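Intestinal fatty acid binding protein (PDB 1ICM) binds long-chain fatty acids such as myristate inside a beta-barrel cavity and probably serves their handling within intestinal cells. Local coordinates at residues F55-F68 / S71-M84. Numbering follows the deposited sequence.
Sequences FRNIDVVFELGVDF and SLADGTELTGTWTM. With MYR (myristic acid), chain B.
R56 reaches across from the chain before strand 57-63 and grips the carbonyl of S71 end-on, NH1 and NH2 each 2.9 Å from S71 O, which lies in the guanidinium plane. Arginine suits the place because its chain, extended from CG to NE, carries the flat head to the S71-A73 segment, where it lies between I58 CD1 on one face and A73 N on the opposite one. NH2 is also salt-bridged to E51, so an alanine here would probably leave both S71 O and the E51 carboxylate without this shared mate. At the other end, F68 and G80 form an antiparallel hydrogen-bonded pair, F68 N to G80 O at 2.9 Å and G80 N to F68 O at 3.0 Å. The type II turn E63-V66 docks through G65 N on W82 O (2.8 Å); at its positive phi (76°) a side chain would jam against the preceding carbonyl O. A water joins E63 O and V66 O to W82 N.

Inward, F62, F68 and W82 make an aromatic cluster. W82 places CD1 over the centre of the F62 ring in an offset stack, planes at 29°. F68 meets the indole rim to rim and receives F62 CB over its face. W82 NE1 gives a weak bond to myristate O2 (2.8 Å), whose head group R106 also binds. L64 lays apolar CD2 against W82 CB and CD1 against M84 CB.

Strands 57-63 and 77-85 are not paired directly: 57-63 bonds to 46-52, while 77-85 lies between 68-71 and 88-95. The aromatic cluster joins these separated strands of the fatty-acid-binding-protein barrel, with F93 edge-to-face on W82.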
loop_
_atom_site.group_PDB
_atom_site.type_symbol
_atom_site.label_atom_id
_atom_site.label_comp_id
_atom_site.label_asym_id
_atom_site.label_seq_id
_atom_site.Cartn_x
_atom_site.Cartn_y
_atom_site.Cartn_z
ATOM N N PHE A 55 -6.819 -11.774 4.001
ATOM C CA PHE A 55 -6.178 -11.759 5.316
ATOM C C PHE A 55 -6.908 -11.020 6.414
ATOM O O PHE A 55 -6.932 -11.433 7.578
ATOM C CB PHE A 55 -4.769 -11.111 5.243
ATOM C CG PHE A 55 -3.823 -11.795 4.300
ATOM C CD1 PHE A 55 -3.204 -12.988 4.673
ATOM C CD2 PHE A 55 -3.506 -11.286 3.045
ATOM C CE1 PHE A 55 -2.318 -13.657 3.831
ATOM C CE2 PHE A 55 -2.625 -11.941 2.182
ATOM C CZ PHE A 55 -2.025 -13.137 2.571
ATOM N N ARG A 56 -7.536 -9.898 6.088
ATOM C CA ARG A 56 -8.197 -9.138 7.136
ATOM C C ARG A 56 -9.029 -8.011 6.530
ATOM O O ARG A 56 -9.065 -7.794 5.321
ATOM C CB ARG A 56 -7.156 -8.467 8.041
ATOM C CG ARG A 56 -6.079 -7.724 7.235
ATOM C CD ARG A 56 -5.081 -6.917 8.050
ATOM N NE ARG A 56 -4.232 -6.041 7.208
ATOM C CZ ARG A 56 -3.212 -5.309 7.680
ATOM N NH1 ARG A 56 -2.879 -5.342 8.968
ATOM N NH2 ARG A 56 -2.498 -4.531 6.852
ATOM N N ASN A 57 -9.632 -7.275 7.424
ATOM C CA ASN A 57 -10.470 -6.151 7.044
ATOM C C ASN A 57 -10.259 -5.091 8.093
ATOM O O ASN A 57 -10.702 -5.237 9.225
ATOM C CB ASN A 57 -11.965 -6.544 7.041
ATOM C CG ASN A 57 -12.251 -7.467 5.884
ATOM O OD1 ASN A 57 -12.264 -8.700 6.025
ATOM N ND2 ASN A 57 -12.491 -6.890 4.724
ATOM N N ILE A 58 -9.604 -3.995 7.714
ATOM C CA ILE A 58 -9.355 -2.949 8.681
ATOM C C ILE A 58 -9.424 -1.579 8.034
ATOM O O ILE A 58 -9.298 -1.453 6.814
ATOM C CB ILE A 58 -7.918 -3.079 9.169
ATOM C CG1 ILE A 58 -6.942 -2.981 7.999
ATOM C CG2 ILE A 58 -7.744 -4.458 9.785
ATOM C CD1 ILE A 58 -5.490 -2.705 8.405
ATOM N N ASP A 59 -9.607 -0.601 8.919
ATOM C CA ASP A 59 -9.636 0.781 8.489
ATOM C C ASP A 59 -8.262 1.412 8.757
ATOM O O ASP A 59 -7.598 1.143 9.786
ATOM C CB ASP A 59 -10.657 1.567 9.318
ATOM C CG ASP A 59 -12.095 1.307 8.943
ATOM O OD1 ASP A 59 -12.262 0.288 8.133
ATOM O OD2 ASP A 59 -12.996 2.003 9.369
ATOM N N VAL A 60 -7.826 2.241 7.823
ATOM C CA VAL A 60 -6.562 2.962 7.963
ATOM C C VAL A 60 -6.960 4.431 7.840
ATOM O O VAL A 60 -7.526 4.848 6.826
ATOM C CB VAL A 60 -5.562 2.622 6.882
ATOM C CG1 VAL A 60 -4.201 3.197 7.254
ATOM C CG2 VAL A 60 -5.427 1.116 6.669
ATOM N N VAL A 61 -6.695 5.227 8.856
ATOM C CA VAL A 61 -6.989 6.644 8.809
ATOM C C VAL A 61 -5.707 7.476 8.915
ATOM O O VAL A 61 -4.873 7.250 9.802
ATOM C CB VAL A 61 -7.878 6.972 10.005
ATOM C CG1 VAL A 61 -8.160 8.475 10.098
ATOM C CG2 VAL A 61 -9.159 6.144 9.892
ATOM N N PHE A 62 -5.510 8.435 8.046
ATOM C CA PHE A 62 -4.359 9.300 8.130
ATOM C C PHE A 62 -4.620 10.755 7.713
ATOM O O PHE A 62 -5.508 11.037 6.921
ATOM C CB PHE A 62 -3.179 8.747 7.327
ATOM C CG PHE A 62 -3.401 8.525 5.879
ATOM C CD1 PHE A 62 -3.152 9.573 4.991
ATOM C CD2 PHE A 62 -3.817 7.299 5.374
ATOM C CE1 PHE A 62 -3.299 9.369 3.624
ATOM C CE2 PHE A 62 -3.965 7.076 4.011
ATOM C CZ PHE A 62 -3.709 8.127 3.134
ATOM N N GLU A 63 -3.847 11.696 8.268
ATOM C CA GLU A 63 -3.934 13.094 7.922
ATOM C C GLU A 63 -2.677 13.380 7.097
ATOM O O GLU A 63 -1.574 12.960 7.494
ATOM C CB GLU A 63 -3.946 13.967 9.192
ATOM C CG GLU A 63 -4.041 15.436 8.764
ATOM C CD GLU A 63 -4.207 16.405 9.909
ATOM O OE1 GLU A 63 -4.551 15.884 11.063
ATOM O OE2 GLU A 63 -4.033 17.599 9.738
ATOM N N LEU A 64 -2.778 14.041 5.945
ATOM C CA LEU A 64 -1.585 14.303 5.144
ATOM C C LEU A 64 -0.472 14.990 5.945
ATOM O O LEU A 64 -0.757 15.901 6.734
ATOM C CB LEU A 64 -1.963 15.193 3.934
ATOM C CG LEU A 64 -2.843 14.511 2.885
ATOM C CD1 LEU A 64 -3.051 15.508 1.744
ATOM C CD2 LEU A 64 -2.122 13.292 2.319
ATOM N N GLY A 65 0.791 14.571 5.790
ATOM C CA GLY A 65 1.860 15.242 6.540
ATOM C C GLY A 65 1.999 14.930 8.032
ATOM O O GLY A 65 2.881 15.453 8.710
ATOM N N VAL A 66 1.153 14.071 8.616
ATOM C CA VAL A 66 1.214 13.729 10.021
ATOM C C VAL A 66 1.599 12.255 10.111
ATOM O O VAL A 66 0.949 11.423 9.481
ATOM C CB VAL A 66 -0.132 14.005 10.663
ATOM C CG1 VAL A 66 -0.093 13.709 12.142
ATOM C CG2 VAL A 66 -0.487 15.479 10.493
ATOM N N ASP A 67 2.641 11.869 10.865
ATOM C CA ASP A 67 2.934 10.455 10.852
ATOM C C ASP A 67 1.972 9.613 11.617
ATOM O O ASP A 67 1.321 10.054 12.549
ATOM C CB ASP A 67 4.351 9.977 11.107
ATOM C CG ASP A 67 4.932 10.992 11.997
ATOM O OD1 ASP A 67 4.210 11.099 13.089
ATOM O OD2 ASP A 67 5.926 11.631 11.677
ATOM N N PHE A 68 1.936 8.371 11.168
ATOM C CA PHE A 68 1.012 7.427 11.776
ATOM C C PHE A 68 1.653 6.053 11.713
ATOM O O PHE A 68 2.677 5.897 11.030
ATOM C CB PHE A 68 -0.348 7.501 11.017
ATOM C CG PHE A 68 -0.291 6.988 9.615
ATOM C CD1 PHE A 68 0.237 7.733 8.563
ATOM C CD2 PHE A 68 -0.826 5.743 9.281
ATOM C CE1 PHE A 68 0.288 7.213 7.272
ATOM C CE2 PHE A 68 -0.788 5.201 7.996
ATOM C CZ PHE A 68 -0.217 5.951 6.969
ATOM N N SER A 71 0.457 -1.557 10.357
ATOM C CA SER A 71 1.057 -2.887 10.377
ATOM C C SER A 71 0.624 -3.728 9.208
ATOM O O SER A 71 -0.529 -3.693 8.766
ATOM C CB SER A 71 0.574 -3.731 11.550
ATOM O OG SER A 71 0.924 -3.091 12.758
ATOM N N LEU A 72 1.550 -4.512 8.710
ATOM C CA LEU A 72 1.277 -5.430 7.626
ATOM C C LEU A 72 0.503 -6.619 8.197
ATOM O O LEU A 72 0.453 -6.789 9.401
ATOM C CB LEU A 72 2.557 -5.996 7.009
ATOM C CG LEU A 72 3.499 -4.910 6.543
ATOM C CD1 LEU A 72 4.552 -5.564 5.641
ATOM C CD2 LEU A 72 2.658 -3.846 5.832
ATOM N N ALA A 73 -0.090 -7.422 7.317
ATOM C CA ALA A 73 -0.904 -8.583 7.647
ATOM C C ALA A 73 -0.164 -9.550 8.543
ATOM O O ALA A 73 -0.744 -10.210 9.418
ATOM C CB ALA A 73 -1.257 -9.298 6.357
ATOM N N ASP A 74 1.138 -9.602 8.303
ATOM C CA ASP A 74 2.011 -10.471 9.079
ATOM C C ASP A 74 2.495 -9.891 10.388
ATOM O O ASP A 74 3.329 -10.515 11.005
ATOM C CB ASP A 74 3.269 -10.963 8.328
ATOM C CG ASP A 74 4.344 -9.934 8.160
ATOM O OD1 ASP A 74 3.929 -8.717 8.375
ATOM O OD2 ASP A 74 5.496 -10.180 7.831
ATOM N N GLY A 75 2.048 -8.710 10.793
ATOM C CA GLY A 75 2.516 -8.108 12.010
ATOM C C GLY A 75 3.711 -7.132 11.891
ATOM O O GLY A 75 3.951 -6.449 12.885
ATOM N N THR A 76 4.455 -7.034 10.769
ATOM C CA THR A 76 5.607 -6.109 10.598
ATOM C C THR A 76 5.130 -4.683 10.736
ATOM O O THR A 76 4.201 -4.260 10.018
ATOM C CB THR A 76 6.201 -6.289 9.209
ATOM O OG1 THR A 76 6.720 -7.594 9.145
ATOM C CG2 THR A 76 7.270 -5.265 8.872
ATOM N N GLU A 77 5.677 -3.956 11.698
ATOM C CA GLU A 77 5.224 -2.576 11.932
ATOM C C GLU A 77 5.992 -1.476 11.185
ATOM O O GLU A 77 7.220 -1.540 11.090
ATOM C CB GLU A 77 5.082 -2.296 13.433
ATOM C CG GLU A 77 3.914 -3.122 13.995
ATOM C CD GLU A 77 3.950 -3.384 15.474
ATOM O OE1 GLU A 77 4.947 -3.239 16.186
ATOM O OE2 GLU A 77 2.774 -3.790 15.896
ATOM N N LEU A 78 5.269 -0.477 10.646
ATOM C CA LEU A 78 5.891 0.621 9.908
ATOM C C LEU A 78 5.374 1.914 10.524
ATOM O O LEU A 78 4.304 1.951 11.162
ATOM C CB LEU A 78 5.342 0.709 8.437
ATOM C CG LEU A 78 5.293 -0.572 7.623
ATOM C CD1 LEU A 78 4.827 -0.220 6.230
ATOM C CD2 LEU A 78 6.706 -1.071 7.464
ATOM N N THR A 79 6.105 3.006 10.316
ATOM C CA THR A 79 5.626 4.317 10.762
ATOM C C THR A 79 5.997 5.261 9.620
ATOM O O THR A 79 7.032 5.080 8.956
ATOM C CB THR A 79 6.125 4.881 12.086
ATOM O OG1 THR A 79 7.534 4.833 11.984
ATOM C CG2 THR A 79 5.647 3.992 13.219
ATOM N N GLY A 80 5.153 6.264 9.342
ATOM C CA GLY A 80 5.546 7.148 8.245
ATOM C C GLY A 80 4.446 8.168 7.982
ATOM O O GLY A 80 3.555 8.374 8.800
ATOM N N THR A 81 4.556 8.800 6.816
ATOM C CA THR A 81 3.585 9.813 6.422
ATOM C C THR A 81 3.353 9.764 4.925
ATOM O O THR A 81 4.186 9.389 4.103
ATOM C CB THR A 81 4.092 11.274 6.687
ATOM O OG1 THR A 81 5.199 11.445 5.835
ATOM C CG2 THR A 81 4.601 11.461 8.106
ATOM N N TRP A 82 2.166 10.212 4.569
ATOM C CA TRP A 82 1.812 10.345 3.188
ATOM C C TRP A 82 1.721 11.870 2.955
ATOM O O TRP A 82 1.215 12.640 3.805
ATOM C CB TRP A 82 0.365 9.819 2.926
ATOM C CG TRP A 82 0.162 8.333 2.772
ATOM C CD1 TRP A 82 -0.425 7.512 3.679
ATOM C CD2 TRP A 82 0.523 7.520 1.638
ATOM N NE1 TRP A 82 -0.403 6.235 3.159
ATOM C CE2 TRP A 82 0.152 6.198 1.927
ATOM C CE3 TRP A 82 1.125 7.781 0.408
ATOM C CZ2 TRP A 82 0.334 5.168 1.007
ATOM C CZ3 TRP A 82 1.332 6.776 -0.520
ATOM C CH2 TRP A 82 0.936 5.475 -0.192
ATOM N N THR A 83 2.129 12.286 1.757
ATOM C CA THR A 83 1.964 13.706 1.445
ATOM C C THR A 83 1.510 13.819 0.010
ATOM O O THR A 83 1.797 12.927 -0.783
ATOM C CB THR A 83 3.264 14.517 1.581
ATOM O OG1 THR A 83 4.284 13.885 0.817
ATOM C CG2 THR A 83 3.648 14.613 3.047
ATOM N N MET A 84 0.827 14.916 -0.359
ATOM C CA MET A 84 0.404 15.060 -1.759
ATOM C C MET A 84 1.469 15.799 -2.553
ATOM O O MET A 84 1.803 16.934 -2.193
ATOM C CB MET A 84 -0.913 15.832 -1.856
ATOM C CG MET A 84 -1.371 15.933 -3.302
ATOM S SD MET A 84 -2.452 14.574 -3.823
ATOM C CE MET A 84 -3.917 14.982 -2.835
HETATM C C1 MYR B . -2.485 3.096 3.345
HETATM O O1 MYR B . -3.400 2.365 2.803
HETATM O O2 MYR B . -2.287 4.219 2.956
HETATM C C2 MYR B . -1.716 2.445 4.490
HETATM C C3 MYR B . -0.228 2.278 4.247
HETATM C C4 MYR B . 0.125 1.362 3.080
HETATM C C5 MYR B . 1.624 1.135 2.875
HETATM C C6 MYR B . 1.866 -0.074 1.969
HETATM C C7 MYR B . 3.107 -0.896 2.284
HETATM C C8 MYR B . 2.781 -2.386 2.215
HETATM C C9 MYR B . 3.824 -3.165 1.447
HETATM C C10 MYR B . 3.313 -4.487 0.897
HETATM C C11 MYR B . 3.647 -5.633 1.829
HETATM C C12 MYR B . 2.915 -6.939 1.576
HETATM C C13 MYR B . 3.278 -7.944 2.657
HETATM C C14 MYR B . 2.799 -9.363 2.407
HETATM O O HOH W 1 0.309 10.917 6.820
#